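Local coordinates for putative lipoprotein (Campylobacter jejuni subsp. jejuni, PDB 2G5G) that binds heme as a cofacial pair, in a way linked to dimerization, and as a putative lipoprotein of the ChaN family probably takes part in heme uptake, at residues Leu22-Gln27 with Lys256-Val261; Val44-Glu49 with Ile243-Leu248; Arg203-Leu208 with Ile228-His233; Phe78-Glu83 with Lys214-Ala219. All coordinates share one frame; numbering follows the deposited sequence.

Contact 1. Residues Leu22-Gln27 with Lys256-Val261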
loop_
_atom_site.group_PDB
_atom_site.type_symbol
_atom_site.label_atom_id
_atom_site.label_comp_id
_atom_site.label_asym_id
_atom_site.label_seq_id
_atom_site.Cartn_x
_atom_site.Cartn_y
_atom_site.Cartn_z
ATOM N N LEU A 22 -6.936 35.706 -8.539
ATOM C CA LEU A 22 -6.412 36.051 -9.837
ATOM C C LEU A 22 -7.061 35.195 -10.908
ATOM O O LEU A 22 -7.184 34.000 -10.741
ATOM C CB LEU A 22 -4.911 35.776 -9.908
ATOM C CG LEU A 22 -3.941 36.649 -9.123
ATOM C CD1 LEU A 22 -2.546 36.081 -9.346
ATOM C CD2 LEU A 22 -4.016 38.096 -9.612
ATOM N N ASP A 23 -7.448 35.835 -11.998
ATOM C CA ASP A 23 -7.625 35.187 -13.290
ATOM C C ASP A 23 -6.201 34.761 -13.716
ATOM O O ASP A 23 -5.311 35.621 -13.854
ATOM C CB ASP A 23 -8.187 36.232 -14.244
ATOM C CG ASP A 23 -8.460 35.692 -15.635
ATOM O OD1 ASP A 23 -7.715 34.829 -16.121
ATOM O OD2 ASP A 23 -9.415 36.171 -16.263
ATOM N N THR A 24 -5.952 33.469 -13.904
ATOM C CA THR A 24 -4.570 33.043 -14.230
ATOM C C THR A 24 -4.161 33.335 -15.699
ATOM O O THR A 24 -2.976 33.286 -16.033
ATOM C CB THR A 24 -4.344 31.531 -13.986
ATOM O OG1 THR A 24 -5.193 30.795 -14.880
ATOM C CG2 THR A 24 -4.557 31.133 -12.518
ATOM N N HIS A 25 -5.129 33.616 -16.558
ATOM C CA HIS A 25 -4.828 33.843 -17.968
ATOM C C HIS A 25 -4.190 35.237 -18.145
ATOM O O HIS A 25 -3.248 35.418 -18.942
ATOM C CB HIS A 25 -6.103 33.721 -18.807
ATOM C CG HIS A 25 -6.749 32.359 -18.741
ATOM N ND1 HIS A 25 -7.237 31.715 -19.856
ATOM C CD2 HIS A 25 -6.940 31.504 -17.709
ATOM C CE1 HIS A 25 -7.724 30.532 -19.509
ATOM N NE2 HIS A 25 -7.562 30.386 -18.211
ATOM N N THR A 26 -4.667 36.193 -17.352
ATOM C CA THR A 26 -4.251 37.581 -17.494
ATOM C C THR A 26 -3.451 38.015 -16.279
ATOM O O THR A 26 -2.853 39.073 -16.313
ATOM C CB THR A 26 -5.461 38.529 -17.569
ATOM O OG1 THR A 26 -6.316 38.297 -16.429
ATOM C CG2 THR A 26 -6.266 38.339 -18.865
ATOM N N GLN A 27 -3.460 37.208 -15.222
ATOM C CA GLN A 27 -2.922 37.591 -13.909
ATOM C C GLN A 27 -3.543 38.900 -13.389
ATOM O O GLN A 27 -2.899 39.695 -12.690
ATOM C CB GLN A 27 -1.391 37.700 -13.938
ATOM C CG GLN A 27 -0.702 36.408 -14.248
ATOM C CD GLN A 27 0.786 36.619 -14.410
ATOM O OE1 GLN A 27 1.530 36.574 -13.443
ATOM N NE2 GLN A 27 1.216 36.831 -15.638
ATOM N N LYS A 256 -0.512 27.770 -14.897
ATOM C CA LYS A 256 -0.986 26.785 -15.840
ATOM C C LYS A 256 -1.884 25.708 -15.231
ATOM O O LYS A 256 -2.502 24.944 -15.983
ATOM C CB LYS A 256 0.202 26.098 -16.532
ATOM C CG LYS A 256 1.134 27.054 -17.289
ATOM C CD LYS A 256 2.323 26.303 -17.988
ATOM C CE LYS A 256 3.398 25.746 -16.983
ATOM N NZ LYS A 256 3.924 26.761 -15.958
ATOM N N ASP A 257 -1.902 25.607 -13.901
ATOM C CA ASP A 257 -2.667 24.578 -13.210
ATOM C C ASP A 257 -4.176 24.853 -13.221
ATOM O O ASP A 257 -4.971 23.946 -13.011
ATOM C CB ASP A 257 -2.211 24.456 -11.751
ATOM C CG ASP A 257 -1.044 23.521 -11.581
ATOM O OD1 ASP A 257 -0.825 22.665 -12.447
ATOM O OD2 ASP A 257 -0.340 23.647 -10.561
ATOM N N SER A 258 -4.578 26.100 -13.422
ATOM C CA SER A 258 -5.987 26.424 -13.179
ATOM C C SER A 258 -6.370 27.674 -13.997
ATOM O O SER A 258 -5.517 28.247 -14.657
ATOM C CB SER A 258 -6.182 26.619 -11.669
ATOM O OG SER A 258 -5.596 27.832 -11.218
ATOM N N ASP A 259 -7.642 28.063 -13.974
ATOM C CA ASP A 259 -8.128 29.289 -14.631
ATOM C C ASP A 259 -8.281 30.452 -13.650
ATOM O O ASP A 259 -8.220 31.641 -14.036
ATOM C CB ASP A 259 -9.466 29.003 -15.326
ATOM C CG ASP A 259 -9.329 27.893 -16.360
ATOM O OD1 ASP A 259 -8.525 28.091 -17.321
ATOM O OD2 ASP A 259 -9.954 26.815 -16.192
ATOM N N TYR A 260 -8.492 30.110 -12.388
ATOM C CA TYR A 260 -8.559 31.095 -11.299
ATOM C C TYR A 260 -7.775 30.534 -10.146
ATOM O O TYR A 260 -7.701 29.297 -9.971
ATOM C CB TYR A 260 -10.024 31.383 -10.871
ATOM C CG TYR A 260 -10.833 31.997 -11.985
ATOM C CD1 TYR A 260 -11.594 31.178 -12.848
ATOM C CD2 TYR A 260 -10.806 33.368 -12.227
ATOM C CE1 TYR A 260 -12.323 31.734 -13.890
ATOM C CE2 TYR A 260 -11.536 33.938 -13.280
ATOM C CZ TYR A 260 -12.281 33.102 -14.109
ATOM O OH TYR A 260 -12.984 33.584 -15.192
ATOM N N VAL A 261 -7.180 31.416 -9.325
ATOM C CA VAL A 261 -6.505 30.914 -8.157
ATOM C C VAL A 261 -6.843 31.836 -6.996
ATOM O O VAL A 261 -6.900 33.059 -7.144
ATOM C CB VAL A 261 -4.952 30.673 -8.412
ATOM C CG1 VAL A 261 -4.270 31.949 -8.851
ATOM C CG2 VAL A 261 -4.278 30.025 -7.200
HETATM O O HOH W 1 -12.008 36.259 -15.740
HETATM O O HOH W 2 -9.670 32.517 -16.384
#

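Contact 2. Residues Val44-Glu49 with Ile243-Leu248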
loop_
_atom_site.group_PDB
_atom_site.type_symbol
_atom_site.label_atom_id
_atom_site.label_comp_id
_atom_site.label_asym_id
_atom_site.label_seq_id
_atom_site.Cartn_x
_atom_site.Cartn_y
_atom_site.Cartn_z
ATOM N N VAL A 44 -18.720 22.364 -16.101
ATOM C CA VAL A 44 -17.950 21.621 -15.109
ATOM C C VAL A 44 -16.996 22.602 -14.407
ATOM O O VAL A 44 -16.175 23.263 -15.053
ATOM C CB VAL A 44 -17.101 20.517 -15.771
ATOM C CG1 VAL A 44 -16.266 19.792 -14.723
ATOM C CG2 VAL A 44 -18.014 19.522 -16.571
ATOM N N ILE A 45 -17.085 22.661 -13.099
ATOM C CA ILE A 45 -16.214 23.534 -12.328
ATOM C C ILE A 45 -15.360 22.617 -11.480
ATOM O O ILE A 45 -15.880 21.866 -10.655
ATOM C CB ILE A 45 -17.018 24.515 -11.415
ATOM C CG1 ILE A 45 -17.856 25.471 -12.263
ATOM C CG2 ILE A 45 -16.061 25.325 -10.516
ATOM C CD1 ILE A 45 -19.159 25.931 -11.585
ATOM N N LEU A 46 -14.048 22.634 -11.706
ATOM C CA LEU A 46 -13.150 21.893 -10.825
ATOM C C LEU A 46 -12.580 22.786 -9.723
ATOM O O LEU A 46 -12.087 23.864 -10.021
ATOM C CB LEU A 46 -12.008 21.217 -11.587
ATOM C CG LEU A 46 -12.334 20.155 -12.627
ATOM C CD1 LEU A 46 -12.742 20.844 -13.879
ATOM C CD2 LEU A 46 -11.068 19.336 -12.903
ATOM N N LEU A 47 -12.670 22.327 -8.472
ATOM C CA LEU A 47 -12.207 23.086 -7.288
ATOM C C LEU A 47 -11.130 22.269 -6.603
ATOM O O LEU A 47 -11.414 21.192 -6.020
ATOM C CB LEU A 47 -13.353 23.281 -6.294
ATOM C CG LEU A 47 -13.556 24.612 -5.564
ATOM C CD1 LEU A 47 -14.364 24.452 -4.278
ATOM C CD2 LEU A 47 -12.355 25.583 -5.421
ATOM N N GLY A 48 -9.892 22.757 -6.701
ATOM C CA GLY A 48 -8.730 22.053 -6.182
ATOM C C GLY A 48 -8.418 22.526 -4.773
ATOM O O GLY A 48 -8.430 23.725 -4.513
ATOM N N GLU A 49 -8.129 21.570 -3.892
ATOM C CA GLU A 49 -7.876 21.845 -2.482
ATOM C C GLU A 49 -6.624 21.107 -1.964
ATOM O O GLU A 49 -6.143 20.148 -2.577
ATOM C CB GLU A 49 -9.094 21.456 -1.626
ATOM C CG GLU A 49 -9.330 19.934 -1.579
ATOM C CD GLU A 49 -10.021 19.437 -0.282
ATOM O OE1 GLU A 49 -10.534 20.245 0.513
ATOM O OE2 GLU A 49 -10.021 18.215 -0.076
ATOM N N ILE A 243 -15.321 23.875 -19.456
ATOM C CA ILE A 243 -14.606 23.446 -18.256
ATOM C C ILE A 243 -13.874 24.642 -17.628
ATOM O O ILE A 243 -13.141 25.363 -18.322
ATOM C CB ILE A 243 -13.520 22.378 -18.595
ATOM C CG1 ILE A 243 -14.036 21.267 -19.575
ATOM C CG2 ILE A 243 -12.949 21.783 -17.299
ATOM C CD1 ILE A 243 -15.372 20.515 -19.069
ATOM N N VAL A 244 -13.991 24.806 -16.314
ATOM C CA VAL A 244 -13.256 25.865 -15.596
ATOM C C VAL A 244 -12.645 25.280 -14.318
ATOM O O VAL A 244 -13.274 24.467 -13.612
ATOM C CB VAL A 244 -14.117 27.133 -15.284
ATOM C CG1 VAL A 244 -15.264 26.794 -14.311
ATOM C CG2 VAL A 244 -13.239 28.243 -14.720
ATOM N N VAL A 245 -11.415 25.704 -14.041
ATOM C CA VAL A 245 -10.636 25.149 -12.939
ATOM C C VAL A 245 -10.276 26.265 -11.981
ATOM O O VAL A 245 -9.702 27.292 -12.388
ATOM C CB VAL A 245 -9.337 24.436 -13.411
ATOM C CG1 VAL A 245 -8.585 23.849 -12.193
ATOM C CG2 VAL A 245 -9.627 23.364 -14.496
ATOM N N VAL A 246 -10.655 26.071 -10.726
ATOM C CA VAL A 246 -10.357 27.029 -9.666
ATOM C C VAL A 246 -9.499 26.343 -8.637
ATOM O O VAL A 246 -9.908 25.330 -8.042
ATOM C CB VAL A 246 -11.620 27.547 -8.960
ATOM C CG1 VAL A 246 -11.226 28.559 -7.808
ATOM C CG2 VAL A 246 -12.556 28.244 -9.949
ATOM N N ASN A 247 -8.307 26.873 -8.396
ATOM C CA ASN A 247 -7.422 26.195 -7.444
ATOM C C ASN A 247 -7.313 27.055 -6.203
ATOM O O ASN A 247 -7.194 28.282 -6.301
ATOM C CB ASN A 247 -6.019 25.909 -8.000
ATOM C CG ASN A 247 -5.220 24.949 -7.079
ATOM O OD1 ASN A 247 -4.016 25.106 -6.850
ATOM N ND2 ASN A 247 -5.910 23.982 -6.529
ATOM N N LEU A 248 -7.379 26.406 -5.050
ATOM C CA LEU A 248 -7.179 27.068 -3.752
ATOM C C LEU A 248 -5.684 26.934 -3.433
ATOM O O LEU A 248 -5.190 25.827 -3.223
ATOM C CB LEU A 248 -8.069 26.396 -2.683
ATOM C CG LEU A 248 -9.561 26.327 -3.081
ATOM C CD1 LEU A 248 -10.362 25.523 -2.025
ATOM C CD2 LEU A 248 -10.152 27.725 -3.341
#

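Contact 3. Residues Arg203-Leu208 with Ile228-His233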
loop_
_atom_site.group_PDB
_atom_site.type_symbol
_atom_site.label_atom_id
_atom_site.label_comp_id
_atom_site.label_asym_id
_atom_site.label_seq_id
_atom_site.Cartn_x
_atom_site.Cartn_y
_atom_site.Cartn_z
ATOM N N ARG A 203 -11.535 8.241 -14.251
ATOM C CA ARG A 203 -12.863 7.964 -13.671
ATOM C C ARG A 203 -13.588 9.247 -13.282
ATOM O O ARG A 203 -14.729 9.429 -13.696
ATOM C CB ARG A 203 -12.757 7.052 -12.442
ATOM C CG ARG A 203 -14.071 6.939 -11.616
ATOM C CD ARG A 203 -15.188 6.280 -12.396
ATOM N NE ARG A 203 -14.786 4.957 -12.897
ATOM C CZ ARG A 203 -14.757 3.829 -12.163
ATOM N NH1 ARG A 203 -15.115 3.814 -10.883
ATOM N NH2 ARG A 203 -14.361 2.705 -12.737
HETATM N N MSE A 204 -12.936 10.110 -12.496
HETATM C CA MSE A 204 -13.509 11.414 -12.156
HETATM C C MSE A 204 -13.915 12.183 -13.420
HETATM O O MSE A 204 -15.027 12.738 -13.443
HETATM C CB MSE A 204 -12.592 12.227 -11.249
HETATM C CG MSE A 204 -12.307 11.517 -9.882
HETATM SE SE MSE A 204 -11.627 12.695 -8.606
HETATM C CE MSE A 204 -9.783 12.005 -8.706
ATOM N N ALA A 205 -13.050 12.208 -14.450
ATOM C CA ALA A 205 -13.421 12.771 -15.777
ATOM C C ALA A 205 -14.647 12.107 -16.394
ATOM O O ALA A 205 -15.525 12.789 -16.949
ATOM C CB ALA A 205 -12.270 12.732 -16.763
ATOM N N ASP A 206 -14.706 10.782 -16.299
ATOM C CA ASP A 206 -15.803 10.016 -16.882
ATOM C C ASP A 206 -17.109 10.498 -16.222
ATOM O O ASP A 206 -18.069 10.851 -16.903
ATOM C CB ASP A 206 -15.518 8.509 -16.649
ATOM C CG ASP A 206 -16.435 7.566 -17.442
ATOM O OD1 ASP A 206 -17.360 7.985 -18.159
ATOM O OD2 ASP A 206 -16.206 6.359 -17.340
ATOM N N VAL A 207 -17.100 10.600 -14.900
ATOM C CA VAL A 207 -18.286 11.020 -14.132
ATOM C C VAL A 207 -18.725 12.433 -14.572
ATOM O O VAL A 207 -19.941 12.703 -14.770
ATOM C CB VAL A 207 -18.042 10.925 -12.583
ATOM C CG1 VAL A 207 -19.169 11.558 -11.766
ATOM C CG2 VAL A 207 -17.782 9.452 -12.139
ATOM N N LEU A 208 -17.749 13.310 -14.777
ATOM C CA LEU A 208 -18.058 14.726 -15.041
ATOM C C LEU A 208 -18.560 14.927 -16.474
ATOM O O LEU A 208 -19.513 15.673 -16.732
ATOM C CB LEU A 208 -16.823 15.591 -14.750
ATOM C CG LEU A 208 -16.333 15.574 -13.296
ATOM C CD1 LEU A 208 -15.019 16.346 -13.139
ATOM C CD2 LEU A 208 -17.417 16.157 -12.336
ATOM N N ILE A 228 -1.654 18.122 -15.512
ATOM C CA ILE A 228 -1.422 16.684 -15.279
ATOM C C ILE A 228 -2.700 15.901 -14.927
ATOM O O ILE A 228 -2.648 14.676 -14.788
ATOM C CB ILE A 228 -0.438 16.469 -14.116
ATOM C CG1 ILE A 228 -0.983 17.125 -12.835
ATOM C CG2 ILE A 228 0.990 16.965 -14.505
ATOM C CD1 ILE A 228 -0.156 16.938 -11.594
ATOM N N GLY A 229 -3.809 16.614 -14.714
ATOM C CA GLY A 229 -4.992 15.992 -14.087
ATOM C C GLY A 229 -6.234 15.786 -14.935
ATOM O O GLY A 229 -6.193 15.678 -16.167
ATOM N N ILE A 230 -7.358 15.728 -14.232
ATOM C CA ILE A 230 -8.678 15.563 -14.842
ATOM C C ILE A 230 -8.967 16.348 -16.150
ATOM O O ILE A 230 -9.531 15.770 -17.072
ATOM C CB ILE A 230 -9.785 15.833 -13.806
ATOM C CG1 ILE A 230 -9.658 14.796 -12.661
ATOM C CG2 ILE A 230 -11.212 15.824 -14.490
ATOM C CD1 ILE A 230 -10.267 15.251 -11.333
ATOM N N PRO A 231 -8.599 17.645 -16.227
ATOM C CA PRO A 231 -8.835 18.378 -17.506
ATOM C C PRO A 231 -8.292 17.709 -18.780
ATOM O O PRO A 231 -8.946 17.768 -19.831
ATOM C CB PRO A 231 -8.198 19.747 -17.248
ATOM C CG PRO A 231 -8.375 19.956 -15.757
ATOM C CD PRO A 231 -8.077 18.557 -15.188
ATOM N N LEU A 232 -7.131 17.043 -18.687
ATOM C CA LEU A 232 -6.577 16.315 -19.823
ATOM C C LEU A 232 -7.474 15.145 -20.236
ATOM O O LEU A 232 -7.625 14.862 -21.421
ATOM C CB LEU A 232 -5.185 15.768 -19.484
ATOM C CG LEU A 232 -4.131 16.778 -19.022
ATOM C CD1 LEU A 232 -2.846 16.030 -18.606
ATOM C CD2 LEU A 232 -3.864 17.777 -20.158
ATOM N N HIS A 233 -8.061 14.481 -19.247
ATOM C CA HIS A 233 -8.884 13.297 -19.497
ATOM C C HIS A 233 -10.217 13.719 -20.074
ATOM O O HIS A 233 -10.722 13.074 -21.000
ATOM C CB HIS A 233 -9.066 12.457 -18.220
ATOM C CG HIS A 233 -7.776 11.923 -17.674
ATOM N ND1 HIS A 233 -7.356 10.629 -17.886
ATOM C CD2 HIS A 233 -6.806 12.518 -16.938
ATOM C CE1 HIS A 233 -6.181 10.448 -17.308
ATOM N NE2 HIS A 233 -5.824 11.579 -16.725
#

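Contact 4. Residues Phe78-Glu83 with Lys214-Ala219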
loop_
_atom_site.group_PDB
_atom_site.type_symbol
_atom_site.label_atom_id
_atom_site.label_comp_id
_atom_site.label_asym_id
_atom_site.label_seq_id
_atom_site.Cartn_x
_atom_site.Cartn_y
_atom_site.Cartn_z
ATOM N N PHE A 78 -27.956 21.840 -10.154
ATOM C CA PHE A 78 -26.521 21.978 -9.883
ATOM C C PHE A 78 -26.087 20.942 -8.875
ATOM O O PHE A 78 -26.564 20.954 -7.714
ATOM C CB PHE A 78 -26.222 23.388 -9.342
ATOM C CG PHE A 78 -24.776 23.620 -8.976
ATOM C CD1 PHE A 78 -24.440 24.139 -7.723
ATOM C CD2 PHE A 78 -23.758 23.370 -9.902
ATOM C CE1 PHE A 78 -23.108 24.391 -7.390
ATOM C CE2 PHE A 78 -22.404 23.622 -9.565
ATOM C CZ PHE A 78 -22.095 24.139 -8.331
ATOM N N ASP A 79 -25.174 20.061 -9.299
ATOM C CA ASP A 79 -24.713 18.939 -8.458
ATOM C C ASP A 79 -23.235 19.021 -8.074
ATOM O O ASP A 79 -22.513 19.781 -8.689
ATOM C CB ASP A 79 -24.978 17.630 -9.164
ATOM C CG ASP A 79 -26.469 17.397 -9.403
ATOM O OD1 ASP A 79 -27.284 17.848 -8.565
ATOM O OD2 ASP A 79 -26.816 16.792 -10.434
ATOM N N VAL A 80 -22.809 18.241 -7.071
ATOM C CA VAL A 80 -21.420 18.251 -6.571
ATOM C C VAL A 80 -20.816 16.851 -6.561
ATOM O O VAL A 80 -21.348 15.934 -5.937
ATOM C CB VAL A 80 -21.303 18.892 -5.173
ATOM C CG1 VAL A 80 -19.848 18.803 -4.638
ATOM C CG2 VAL A 80 -21.725 20.333 -5.230
ATOM N N ALA A 81 -19.725 16.684 -7.309
ATOM C CA ALA A 81 -19.010 15.415 -7.345
ATOM C C ALA A 81 -17.851 15.515 -6.358
ATOM O O ALA A 81 -17.261 16.578 -6.173
ATOM C CB ALA A 81 -18.484 15.138 -8.778
ATOM N N LEU A 82 -17.521 14.399 -5.734
ATOM C CA LEU A 82 -16.525 14.372 -4.671
ATOM C C LEU A 82 -15.481 13.313 -4.935
ATOM O O LEU A 82 -15.799 12.120 -5.075
ATOM C CB LEU A 82 -17.191 14.174 -3.286
ATOM C CG LEU A 82 -18.079 15.282 -2.708
ATOM C CD1 LEU A 82 -18.731 14.854 -1.387
ATOM C CD2 LEU A 82 -17.327 16.586 -2.530
ATOM N N GLU A 83 -14.215 13.734 -5.010
ATOM C CA GLU A 83 -13.113 12.769 -5.032
ATOM C C GLU A 83 -13.261 11.822 -3.825
ATOM O O GLU A 83 -12.818 10.670 -3.881
ATOM C CB GLU A 83 -11.753 13.488 -4.932
ATOM C CG GLU A 83 -10.532 12.524 -4.811
ATOM C CD GLU A 83 -9.202 13.231 -4.476
ATOM O OE1 GLU A 83 -9.170 14.466 -4.330
ATOM O OE2 GLU A 83 -8.196 12.527 -4.350
ATOM N N LYS A 214 -25.189 20.820 -14.652
ATOM C CA LYS A 214 -23.993 21.537 -14.221
ATOM C C LYS A 214 -23.446 20.886 -12.954
ATOM O O LYS A 214 -24.189 20.378 -12.075
ATOM C CB LYS A 214 -24.290 23.034 -14.045
ATOM C CG LYS A 214 -23.017 23.903 -14.006
ATOM C CD LYS A 214 -23.317 25.404 -13.597
ATOM C CE LYS A 214 -24.269 26.090 -14.583
ATOM N NZ LYS A 214 -23.685 26.212 -15.982
ATOM N N VAL A 215 -22.125 20.876 -12.837
ATOM C CA VAL A 215 -21.494 20.082 -11.777
ATOM C C VAL A 215 -20.219 20.745 -11.312
ATOM O O VAL A 215 -19.452 21.285 -12.149
ATOM C CB VAL A 215 -21.266 18.589 -12.205
ATOM C CG1 VAL A 215 -20.294 18.460 -13.431
ATOM C CG2 VAL A 215 -20.769 17.697 -11.006
ATOM N N LEU A 216 -20.024 20.730 -9.986
ATOM C CA LEU A 216 -18.749 21.100 -9.370
ATOM C C LEU A 216 -18.060 19.862 -8.749
ATOM O O LEU A 216 -18.696 19.098 -7.990
ATOM C CB LEU A 216 -18.965 22.169 -8.289
ATOM C CG LEU A 216 -17.676 22.649 -7.570
ATOM C CD1 LEU A 216 -17.711 24.107 -7.246
ATOM C CD2 LEU A 216 -17.535 21.832 -6.309
ATOM N N LEU A 217 -16.771 19.676 -9.072
ATOM C CA LEU A 217 -15.936 18.675 -8.427
ATOM C C LEU A 217 -15.084 19.304 -7.325
ATOM O O LEU A 217 -14.477 20.377 -7.524
ATOM C CB LEU A 217 -15.009 17.976 -9.419
ATOM C CG LEU A 217 -13.997 16.931 -8.877
ATOM C CD1 LEU A 217 -14.638 15.564 -8.615
ATOM C CD2 LEU A 217 -12.848 16.793 -9.848
ATOM N N LEU A 218 -15.053 18.644 -6.173
ATOM C CA LEU A 218 -14.020 18.935 -5.172
ATOM C C LEU A 218 -13.026 17.777 -5.178
ATOM O O LEU A 218 -13.412 16.612 -5.059
ATOM C CB LEU A 218 -14.610 19.138 -3.762
ATOM C CG LEU A 218 -13.584 19.426 -2.651
ATOM C CD1 LEU A 218 -13.005 20.829 -2.846
ATOM C CD2 LEU A 218 -14.250 19.255 -1.238
ATOM N N ALA A 219 -11.737 18.094 -5.340
ATOM C CA ALA A 219 -10.689 17.080 -5.450
ATOM C C ALA A 219 -9.358 17.748 -5.095
ATOM O O ALA A 219 -9.276 18.950 -4.973
ATOM C CB ALA A 219 -10.610 16.475 -6.897
#

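Contact 1. Residues Leu22-Gln27 with Lys256-Val261
His25 and Asp259 meet through one short bond: NE2 of His25 gives its hydrogen to OD1 of Asp259 at 2.6 Å. The oxygen lies in the plane of the imidazole and is approached on its anti lone pair, while ring and carboxylate are turned 41° against each other. Next to this pair, Thr24 is held twice. Its backbone N reaches Asp259 O at 2.9 Å from above the carbonyl plane, and its hydroxyl OG1 donates to Ser258 O at 2.6 Å. With OG1 lodged between the backbone N and the carbonyl carbon (chi1 64°), CG2 is left to turn inward and rests 3.8 Å from CG1 of Val261. Ser258 OG in turn donates to Tyr260 O, closing the loop that leads into strand 260-264. Beyond it the strands pair antiparallel, Leu22 and Val261 exchanging two backbone bonds. On the other face the Tyr260 ring passes Asp23 obliquely, CD2 of Tyr260 3.8 Å from Asp23 CA. One water links Asp23 OD2 with Tyr260 OH; a second donates to Asp259 O and, weakly, to Asp23 OD1. That same OD1 accepts from His25 N, an Asx turn that bends the chain and sets the histidine in place. Outside the two segments, Lys226 forms a salt bridge with the same OD1 of Asp259, and Val245 N donates to OD2. Gripped at both oxygens, the carboxylate has little freedom to rotate, and its lysine and histidine partners would probably favour the charged form. Side-chain bonds thus hold the end of this strand pair as well as backbone ones.

Contact 2. Residues Val44-Glu49 with Ile243-Leu248
Strands 44-49 and 243-248 run parallel, their axes 4.6 Å apart at 16°, and five backbone hydrogen bonds join them in a ladder from Val244 N to Val44 O through to Leu248 N to Gly48 O. On the face of Val44, Leu46, Ile243 and Val245, the Ile243 side chain supplies two contacts. Its CD1 lies alongside Val44, 3.7 Å from CB, while its CG2 branch meets Leu46 CD1 at 3.6 Å as the two chains cross. The opposite face carries Ile45 beside Val244, pointing the same way, with CG1 of the isoleucine 3.6 Å from CG1 of the valine. That valine methyl sits between the backbone N and the carbonyl carbon (chi1 65°), which turns it to its neighbour. Farther along, Leu47 CD2 touches Leu248 CD2 at 3.7 Å. Gly48 brings no side chain opposite Asn247, so the amide of Asn247 lies against the glycine backbone, ND2 3.2 Å from Gly48 O; the same ND2 is hydrogen-bonded to Ser221. Glu49 ends the strand in a polar cluster with Lys57, His51, Tyr123 and Gln60. Helix 54-73 packs on Leu47 and Leu248, and helix 230-236 on Leu46, Ile243 and Val245. In the sheet, strand 214-220 flanks 44-49 and strand 260-264 flanks 243-248, which makes this pair an interior one with a helix on each face.

Contact 3. Residues Arg203-Leu208 with Ile228-His233
Ile230 carries the apolar packing between helix 187-210 and the start of helix 230-236, touching three residues with its two branches. Its CD1 lies 3.8 Å from CB of Met204, a selenomethionine, and 4.0 Å from the selenium, the two chains crossing at about a right angle. CG of Met204 lies beside the backbone N (chi1 -61°) and the chain runs on extended to SE (chi2 -163°), which brings the selenium against CD1 of Ile230. The other branch, CG2, anti to the backbone N, rests 4.0 Å from Ala205 CB and 4.1 Å from Leu208 CD1. The closest approach is between beta carbons: Ala205 CB lies 3.5 Å from His233 CB, and CA atoms of Ala205 and Ile230 come within 5.6 Å.

The polar interactions belong to the surroundings. The His233 ring leads away from Ala205, and its ND1 is hydrogen-bonded to Arg202, while Arg203, on the far side of its helix, forms a salt bridge with Glu146. Helix 187-210 also lines the heme pocket through Leu189, Leu193 and Ile196, and the side chain of Met204 is about 9 Å from a bound heme. On the sheet side of the two helices, Leu208 packs on Val215 and Leu217 of strand 214-220, and Ile230 on Leu217, so both helices share one face of the sheet.

Contact 4. Residues Phe78-Glu83 with Lys214-Ala219
Phe78 lies obliquely across Leu216, the ring atom CZ 3.7 Å from Leu216 CB. Its CG stands anti to the backbone N (chi1 178°), carrying the ring toward the neighbouring strand, past Lys214 O. On the same face Val80 runs beside Leu216 with both side chains pointing alike, CG1 4.2 Å from CD2, and Leu82 slants across Leu218, its CD2 3.9 Å from Leu218 CB. The other face is built round the small Ala81, whose CB meets Leu217 CD1 at 3.9 Å and Val215 CG2 at 4.1 Å. Asp79, on that face too, turns its carboxylate to His211 and Asn213 through OD2 and to Lys136 N through OD1. Glu83, where the chain turns its corner, stretches an extended side chain along Ala219, with OE1 3.2 Å from Ala219 CA and hydrogen-bonded to Gly220 N. This bond from a backbone N helps to hold the Glu83 side chain, which lies about 7 Å from a bound heme. Between the faces, five backbone hydrogen bonds link the parallel strands, among them Ala81 N to Leu216 O at 2.7 Å and the nearly straight Glu83 N to Leu218 O. Helices 54-73 and 124-131 cover the Val80 and Leu218 side, while Leu208 of helix 187-210 packs on Ala81, Val215 and Leu217. Neighbouring parallel strands with helices on both faces belong to a three-layer alpha/beta/alpha core, here that of the ChaN heme-binding domain, the C-terminal end of this strand pair, at Glu83, lying nearer the heme.

How the contacts relate
From the N terminus, strand 19-23 comes first and pairs with strand 260-264 near the C terminus, so contact 1 closes the longest loop and encloses the other three. Within it, contact 2 joins 44-49 to 243-248, and both contacts 3 and 4 fall inside that span. Contacts 3 and 4 cross, since 78-83 precedes both segments of contact 3 and 214-219 falls between them. Contacts 1, 2 and 4 belong to one sheet: strand 243-248 bonds to 260-264, and 44-49 to 214-220. Contact 3 packs on this sheet through Ile230 and Leu208, tying the helix that lines the heme pocket to the core.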